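Local coordinates for competence damage-inducible protein A (Klebsiella pneumoniae subsp. pneumoniae MGH 78578, PDB 5V01) that is of unknown function but belongs to the CinA family, some members of which deamidate nicotinamide mononucleotide, at residues E37-C49 with T152-A164. Numbering follows the deposited sequence.
Sequences ESCTGGNLAAALC and TVVAKAVRYALAA
Helix 43-49 packs against helix 152-164 with axes 9.7 Å apart at closest approach and crossing at -55°, and the loop before the first helix continues the contact as far as Val154. Val158 sits at the junction: its CG2 lies 3.7 Å from Leu44 N and also meets Asn43 CB, while CG1 turns to Leu44 CD1 and Ala47 CB. With CG anti to the backbone N (chi1 -179°), Leu44 extends to Leu162, CD1 lying 3.8 Å from Leu162 CG as the two side chains run past each other in opposite directions. Leu162 CD1 faces Ala47 CB, and its CD2 meets both Leu44 CD1 and Leu48 CD2. Both helices lie on one face of the mixed sheet in this α/β fold, Leu44 and Leu48 resting on strand 33-37 and Ala157 and Ala161 on Phe131 of strand 128-135. Towards the loop, Thr40 CG2 touches Ala157 CB at 3.8 Å, while the Asn43 side chain crosses that of Val154 at about a right angle, with ND2 3.5 Å from Val154 CG1. The same ND2 donates to Thr40 O, which also accepts from Asn43 N on the opposite face of the carbonyl. Buried Glu37 fixes the loop and helix start: its OE1 takes the Thr40 hydroxyl at 2.7 Å through the anti lone pair and Leu44 N from above the carboxylate plane, and OE2 accepts a nearly straight bond (165°) from Ala45 N.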
ATOM      1  N   GLU A  37      -5.513   4.000  -1.225  1.00  9.44           N
ATOM      2  CA  GLU A  37      -6.452   2.958  -0.841  1.00  9.99           C
ATOM      3  C   GLU A  37      -6.872   3.103   0.596  1.00 10.37           C
ATOM      4  O   GLU A  37      -6.147   3.657   1.422  1.00 11.93           O
ATOM      5  CB  GLU A  37      -5.744   1.597  -0.973  1.00 11.28           C
ATOM      6  CG  GLU A  37      -5.352   1.224  -2.383  1.00 11.31           C
ATOM      7  CD  GLU A  37      -4.600  -0.098  -2.411  1.00 10.64           C
ATOM      8  OE1 GLU A  37      -5.230  -1.161  -2.183  1.00 10.29           O
ATOM      9  OE2 GLU A  37      -3.392  -0.062  -2.696  1.00 11.14           O
ATOM     10  N   SER A  38      -8.035   2.559   0.892  1.00 13.07           N
ATOM     11  CA  SER A  38      -8.516   2.430   2.252  1.00 13.86           C
ATOM     12  C   SER A  38      -8.892   0.952   2.464  1.00 13.88           C
ATOM     13  O   SER A  38      -8.026   0.147   2.797  1.00 14.22           O
ATOM     14  CB  SER A  38      -9.629   3.446   2.480  1.00 16.40           C
ATOM     15  OG  SER A  38     -10.103   3.418   3.809  1.00 19.11           O
ATOM     16  N   CYS A  39     -10.136   0.575   2.167  1.00 14.94           N
ATOM     17  CA  CYS A  39     -10.619  -0.790   2.381  1.00 16.14           C
ATOM     18  C   CYS A  39      -9.819  -1.864   1.646  1.00 13.83           C
ATOM     19  O   CYS A  39      -9.698  -2.984   2.144  1.00 17.10           O
ATOM     20  CB  CYS A  39     -12.103  -0.934   2.005  1.00 20.02           C
ATOM     21  SG  CYS A  39     -12.512  -0.653   0.265  1.00 22.57           S
ATOM     22  N   THR A  40      -9.277  -1.541   0.469  1.00 12.61           N
ATOM     23  CA  THR A  40      -8.510  -2.534  -0.275  1.00 11.87           C
ATOM     24  C   THR A  40      -7.106  -2.783   0.311  1.00 11.29           C
ATOM     25  O   THR A  40      -6.418  -3.706  -0.126  1.00 12.12           O
ATOM     26  CB  THR A  40      -8.440  -2.237  -1.797  1.00 12.53           C
ATOM     27  OG1 THR A  40      -7.879  -0.952  -2.038  1.00 12.72           O
ATOM     28  CG2 THR A  40      -9.806  -2.342  -2.465  1.00 14.04           C
ATOM     29  N   GLY A  41      -6.682  -1.936   1.256  1.00 11.51           N
ATOM     30  CA  GLY A  41      -5.622  -2.324   2.186  1.00 11.76           C
ATOM     31  C   GLY A  41      -4.197  -2.330   1.676  1.00 10.46           C
ATOM     32  O   GLY A  41      -3.309  -2.742   2.419  1.00 11.97           O
ATOM     33  N   GLY A  42      -3.970  -1.892   0.431  1.00 10.14           N
ATOM     34  CA  GLY A  42      -2.664  -2.052  -0.200  1.00 10.10           C
ATOM     35  C   GLY A  42      -2.623  -3.136  -1.258  1.00  9.54           C
ATOM     36  O   GLY A  42      -1.607  -3.297  -1.917  1.00  9.99           O
ATOM     37  N   ASN A  43      -3.731  -3.868  -1.435  1.00  9.49           N
ATOM     38  CA  ASN A  43      -3.769  -4.910  -2.476  1.00 10.08           C
ATOM     39  C   ASN A  43      -3.709  -4.357  -3.893  1.00  9.77           C
ATOM     40  O   ASN A  43      -3.239  -5.028  -4.810  1.00 11.03           O
ATOM     41  CB  ASN A  43      -4.993  -5.797  -2.292  1.00 11.23           C
ATOM     42  CG  ASN A  43      -4.863  -6.702  -1.108  1.00 11.38           C
ATOM     43  OD1 ASN A  43      -4.030  -7.587  -1.119  1.00 14.45           O
ATOM     44  ND2 ASN A  43      -5.643  -6.450  -0.059  1.00 13.17           N
ATOM     45  N   LEU A  44      -4.177  -3.116  -4.094  1.00  9.58           N
ATOM     46  CA  LEU A  44      -4.019  -2.504  -5.430  1.00 10.05           C
ATOM     47  C   LEU A  44      -2.560  -2.183  -5.743  1.00 10.02           C
ATOM     48  O   LEU A  44      -2.021  -2.575  -6.796  1.00 10.75           O
ATOM     49  CB  LEU A  44      -4.913  -1.273  -5.568  1.00 10.17           C
ATOM     50  CG  LEU A  44      -4.848  -0.568  -6.924  1.00 11.06           C
ATOM     51  CD1 LEU A  44      -5.211  -1.454  -8.125  1.00 12.32           C
ATOM     52  CD2 LEU A  44      -5.721   0.668  -6.940  1.00 12.64           C
ATOM     53  N   ALA A  45      -1.885  -1.527  -4.790  1.00  9.99           N
ATOM     54  CA  ALA A  45      -0.441  -1.307  -4.897  1.00 10.22           C
ATOM     55  C   ALA A  45       0.257  -2.656  -5.109  1.00 10.52           C
ATOM     56  O   ALA A  45       1.173  -2.742  -5.908  1.00 11.66           O
ATOM     57  CB  ALA A  45       0.099  -0.589  -3.646  1.00 10.17           C
ATOM     58  N   ALA A  46      -0.156  -3.678  -4.352  1.00  9.47           N
ATOM     59  CA  ALA A  46       0.542  -4.963  -4.395  1.00 10.70           C
ATOM     60  C   ALA A  46       0.453  -5.590  -5.787  1.00 11.01           C
ATOM     61  O   ALA A  46       1.417  -6.169  -6.267  1.00 12.91           O
ATOM     62  CB  ALA A  46       0.013  -5.912  -3.336  1.00 12.40           C
ATOM     63  N   ALA A  47      -0.695  -5.450  -6.436  1.00 10.92           N
ATOM     64  CA  ALA A  47      -0.826  -5.923  -7.802  1.00 11.60           C
ATOM     65  C   ALA A  47       0.149  -5.220  -8.738  1.00 11.87           C
ATOM     66  O   ALA A  47       0.815  -5.837  -9.583  1.00 13.64           O
ATOM     67  CB  ALA A  47      -2.251  -5.760  -8.285  1.00 13.37           C
ATOM     68  N   LEU A  48       0.196  -3.905  -8.608  1.00 11.53           N
ATOM     69  CA  LEU A  48       1.085  -3.104  -9.454  1.00 12.81           C
ATOM     70  C   LEU A  48       2.575  -3.372  -9.207  1.00 13.87           C
ATOM     71  O   LEU A  48       3.402  -3.283 -10.138  1.00 14.56           O
ATOM     72  CB  LEU A  48       0.756  -1.611  -9.316  1.00 12.68           C
ATOM     73  CG  LEU A  48      -0.651  -1.276  -9.802  1.00 13.40           C
ATOM     74  CD1 LEU A  48      -1.175   0.006  -9.160  1.00 13.86           C
ATOM     75  CD2 LEU A  48      -0.736  -1.225 -11.316  1.00 13.36           C
ATOM     76  N   CYS A  49       2.921  -3.660  -7.954  1.00 13.38           N
ATOM     77  CA  CYS A  49       4.298  -3.986  -7.593  1.00 14.06           C
ATOM     78  C   CYS A  49       4.683  -5.431  -7.904  1.00 13.49           C
ATOM     79  O   CYS A  49       5.859  -5.732  -8.017  1.00 15.96           O
ATOM     80  CB  CYS A  49       4.569  -3.644  -6.134  1.00 13.62           C
ATOM     81  SG  CYS A  49       4.497  -1.863  -5.796  1.00 16.10           S
ATOM     82  N   THR A 152     -13.208 -11.273  -0.698  1.00 20.95           N
ATOM     83  CA  THR A 152     -13.754 -11.304  -2.057  1.00 21.26           C
ATOM     84  C   THR A 152     -14.038  -9.898  -2.609  1.00 19.09           C
ATOM     85  O   THR A 152     -13.673  -9.570  -3.757  1.00 19.13           O
ATOM     86  CB  THR A 152     -15.025 -12.191  -2.101  1.00 22.28           C
ATOM     87  OG1 THR A 152     -14.657 -13.532  -1.769  1.00 26.15           O
ATOM     88  CG2 THR A 152     -15.683 -12.155  -3.454  1.00 24.34           C
ATOM     89  N   VAL A 153     -14.688  -9.068  -1.794  1.00 17.56           N
ATOM     90  CA  VAL A 153     -14.970  -7.688  -2.189  1.00 16.47           C
ATOM     91  C   VAL A 153     -13.654  -6.968  -2.522  1.00 14.85           C
ATOM     92  O   VAL A 153     -13.553  -6.270  -3.544  1.00 14.56           O
ATOM     93  CB  VAL A 153     -15.794  -6.893  -1.131  1.00 17.10           C
ATOM     94  CG1 VAL A 153     -15.863  -5.414  -1.470  1.00 18.29           C
ATOM     95  CG2 VAL A 153     -17.201  -7.465  -0.993  1.00 19.15           C
ATOM     96  N   VAL A 154     -12.653  -7.121  -1.663  1.00 15.10           N
ATOM     97  CA  VAL A 154     -11.369  -6.477  -1.920  1.00 14.62           C
ATOM     98  C   VAL A 154     -10.774  -6.922  -3.263  1.00 15.18           C
ATOM     99  O   VAL A 154     -10.315  -6.099  -4.056  1.00 13.77           O
ATOM    100  CB  VAL A 154     -10.397  -6.706  -0.730  1.00 14.88           C
ATOM    101  CG1 VAL A 154      -8.969  -6.343  -1.087  1.00 16.26           C
ATOM    102  CG2 VAL A 154     -10.858  -5.934   0.506  1.00 15.29           C
ATOM    103  N   ALA A 155     -10.760  -8.228  -3.512  1.00 14.42           N
ATOM    104  CA  ALA A 155     -10.157  -8.752  -4.745  1.00 15.38           C
ATOM    105  C   ALA A 155     -10.936  -8.235  -5.970  1.00 14.61           C
ATOM    106  O   ALA A 155     -10.345  -7.828  -6.965  1.00 14.75           O
ATOM    107  CB  ALA A 155     -10.122 -10.274  -4.728  1.00 17.49           C
ATOM    108  N   LYS A 156     -12.264  -8.236  -5.871  1.00 14.01           N
ATOM    109  CA  LYS A 156     -13.101  -7.704  -6.960  1.00 15.97           C
ATOM    110  C   LYS A 156     -12.853  -6.227  -7.220  1.00 14.88           C
ATOM    111  O   LYS A 156     -12.847  -5.775  -8.363  1.00 14.28           O
ATOM    112  CB  LYS A 156     -14.575  -7.934  -6.653  1.00 17.54           C
ATOM    113  CG  LYS A 156     -15.014  -9.390  -6.792  1.00 20.99           C
ATOM    114  CD  LYS A 156     -16.459  -9.556  -6.353  1.00 22.18           C
ATOM    115  CE  LYS A 156     -16.973 -10.960  -6.643  1.00 24.60           C
ATOM    116  NZ  LYS A 156     -18.368 -11.124  -6.170  1.00 29.62           N
ATOM    117  N   ALA A 157     -12.682  -5.464  -6.147  1.00 12.62           N
ATOM    118  CA  ALA A 157     -12.483  -4.028  -6.279  1.00 12.47           C
ATOM    119  C   ALA A 157     -11.135  -3.710  -6.910  1.00 12.63           C
ATOM    120  O   ALA A 157     -11.024  -2.848  -7.762  1.00 12.49           O
ATOM    121  CB  ALA A 157     -12.590  -3.361  -4.915  1.00 12.77           C
ATOM    122  N   VAL A 158     -10.100  -4.438  -6.510  1.00 11.80           N
ATOM    123  CA  VAL A 158      -8.791  -4.275  -7.131  1.00 11.86           C
ATOM    124  C   VAL A 158      -8.859  -4.604  -8.636  1.00 11.88           C
ATOM    125  O   VAL A 158      -8.358  -3.843  -9.469  1.00 11.64           O
ATOM    126  CB  VAL A 158      -7.734  -5.178  -6.437  1.00 11.75           C
ATOM    127  CG1 VAL A 158      -6.443  -5.241  -7.257  1.00 13.33           C
ATOM    128  CG2 VAL A 158      -7.455  -4.659  -5.013  1.00 12.51           C
ATOM    129  N   ARG A 159      -9.489  -5.727  -8.975  0.50 11.97           N
ATOM    130  CA  ARG A 159      -9.623  -6.137 -10.373  0.50 12.95           C
ATOM    131  C   ARG A 159     -10.409  -5.082 -11.172  0.50 13.34           C
ATOM    132  O   ARG A 159     -10.028  -4.723 -12.290  0.50 14.25           O
ATOM    133  CB  ARG A 159     -10.306  -7.503 -10.450  0.50 15.11           C
ATOM    134  CG  ARG A 159      -9.900  -8.398 -11.607  0.50 18.09           C
ATOM    135  CD  ARG A 159     -10.636  -9.722 -11.468  0.50 21.41           C
ATOM    136  NE  ARG A 159     -12.071  -9.495 -11.309  0.50 23.60           N
ATOM    137  CZ  ARG A 159     -12.915 -10.322 -10.705  0.50 25.05           C
ATOM    138  NH1 ARG A 159     -12.486 -11.470 -10.195  0.50 28.68           N
ATOM    139  NH2 ARG A 159     -14.200 -10.001 -10.621  0.50 25.01           N
ATOM    140  N   TYR A 160     -11.486  -4.565 -10.586  1.00 12.33           N
ATOM    141  CA  TYR A 160     -12.307  -3.557 -11.275  1.00 13.51           C
ATOM    142  C   TYR A 160     -11.501  -2.286 -11.518  1.00 12.48           C
ATOM    143  O   TYR A 160     -11.557  -1.698 -12.592  1.00 14.39           O
ATOM    144  CB  TYR A 160     -13.564  -3.242 -10.458  1.00 14.01           C
ATOM    145  CG  TYR A 160     -14.488  -2.298 -11.170  1.00 14.23           C
ATOM    146  CD1 TYR A 160     -15.295  -2.767 -12.184  1.00 19.68           C
ATOM    147  CD2 TYR A 160     -14.505  -0.935 -10.893  1.00 15.59           C
ATOM    148  CE1 TYR A 160     -16.122  -1.927 -12.882  1.00 23.70           C
ATOM    149  CE2 TYR A 160     -15.338  -0.095 -11.598  1.00 18.59           C
ATOM    150  CZ  TYR A 160     -16.132  -0.600 -12.597  1.00 21.35           C
ATOM    151  OH  TYR A 160     -16.972   0.207 -13.320  1.00 25.64           O
ATOM    152  N   ALA A 161     -10.775  -1.840 -10.498  1.00 11.79           N
ATOM    153  CA  ALA A 161      -9.964  -0.636 -10.647  1.00 11.67           C
ATOM    154  C   ALA A 161      -9.000  -0.748 -11.820  1.00 11.54           C
ATOM    155  O   ALA A 161      -8.827   0.193 -12.597  1.00 11.75           O
ATOM    156  CB  ALA A 161      -9.202  -0.322  -9.375  1.00 11.65           C
ATOM    157  N   LEU A 162      -8.372  -1.923 -11.928  1.00 11.70           N
ATOM    158  CA  LEU A 162      -7.396  -2.171 -12.970  1.00 12.22           C
ATOM    159  C   LEU A 162      -8.045  -2.349 -14.348  1.00 11.50           C
ATOM    160  O   LEU A 162      -7.502  -1.875 -15.342  1.00 13.27           O
ATOM    161  CB  LEU A 162      -6.531  -3.387 -12.634  1.00 12.91           C
ATOM    162  CG  LEU A 162      -5.594  -3.199 -11.433  1.00 12.94           C
ATOM    163  CD1 LEU A 162      -5.107  -4.567 -10.936  1.00 13.82           C
ATOM    164  CD2 LEU A 162      -4.427  -2.284 -11.774  1.00 14.44           C
ATOM    165  N   ALA A 163      -9.153  -3.092 -14.404  1.00 12.18           N
ATOM    166  CA  ALA A 163      -9.843  -3.324 -15.679  1.00 12.21           C
ATOM    167  C   ALA A 163     -10.344  -1.993 -16.233  1.00 12.47           C
ATOM    168  O   ALA A 163     -10.210  -1.715 -17.433  1.00 13.96           O
ATOM    169  CB  ALA A 163     -10.981  -4.304 -15.507  1.00 13.82           C
ATOM    170  N   ALA A 164     -10.905  -1.157 -15.364  1.00 12.42           N
ATOM    171  CA  ALA A 164     -11.387   0.160 -15.815  1.00 12.72           C
ATOM    172  C   ALA A 164     -10.223   1.050 -16.262  1.00 12.53           C
ATOM    173  O   ALA A 164     -10.292   1.771 -17.260  1.00 14.36           O
ATOM    174  CB  ALA A 164     -12.188   0.834 -14.725  1.00 13.19           C
TER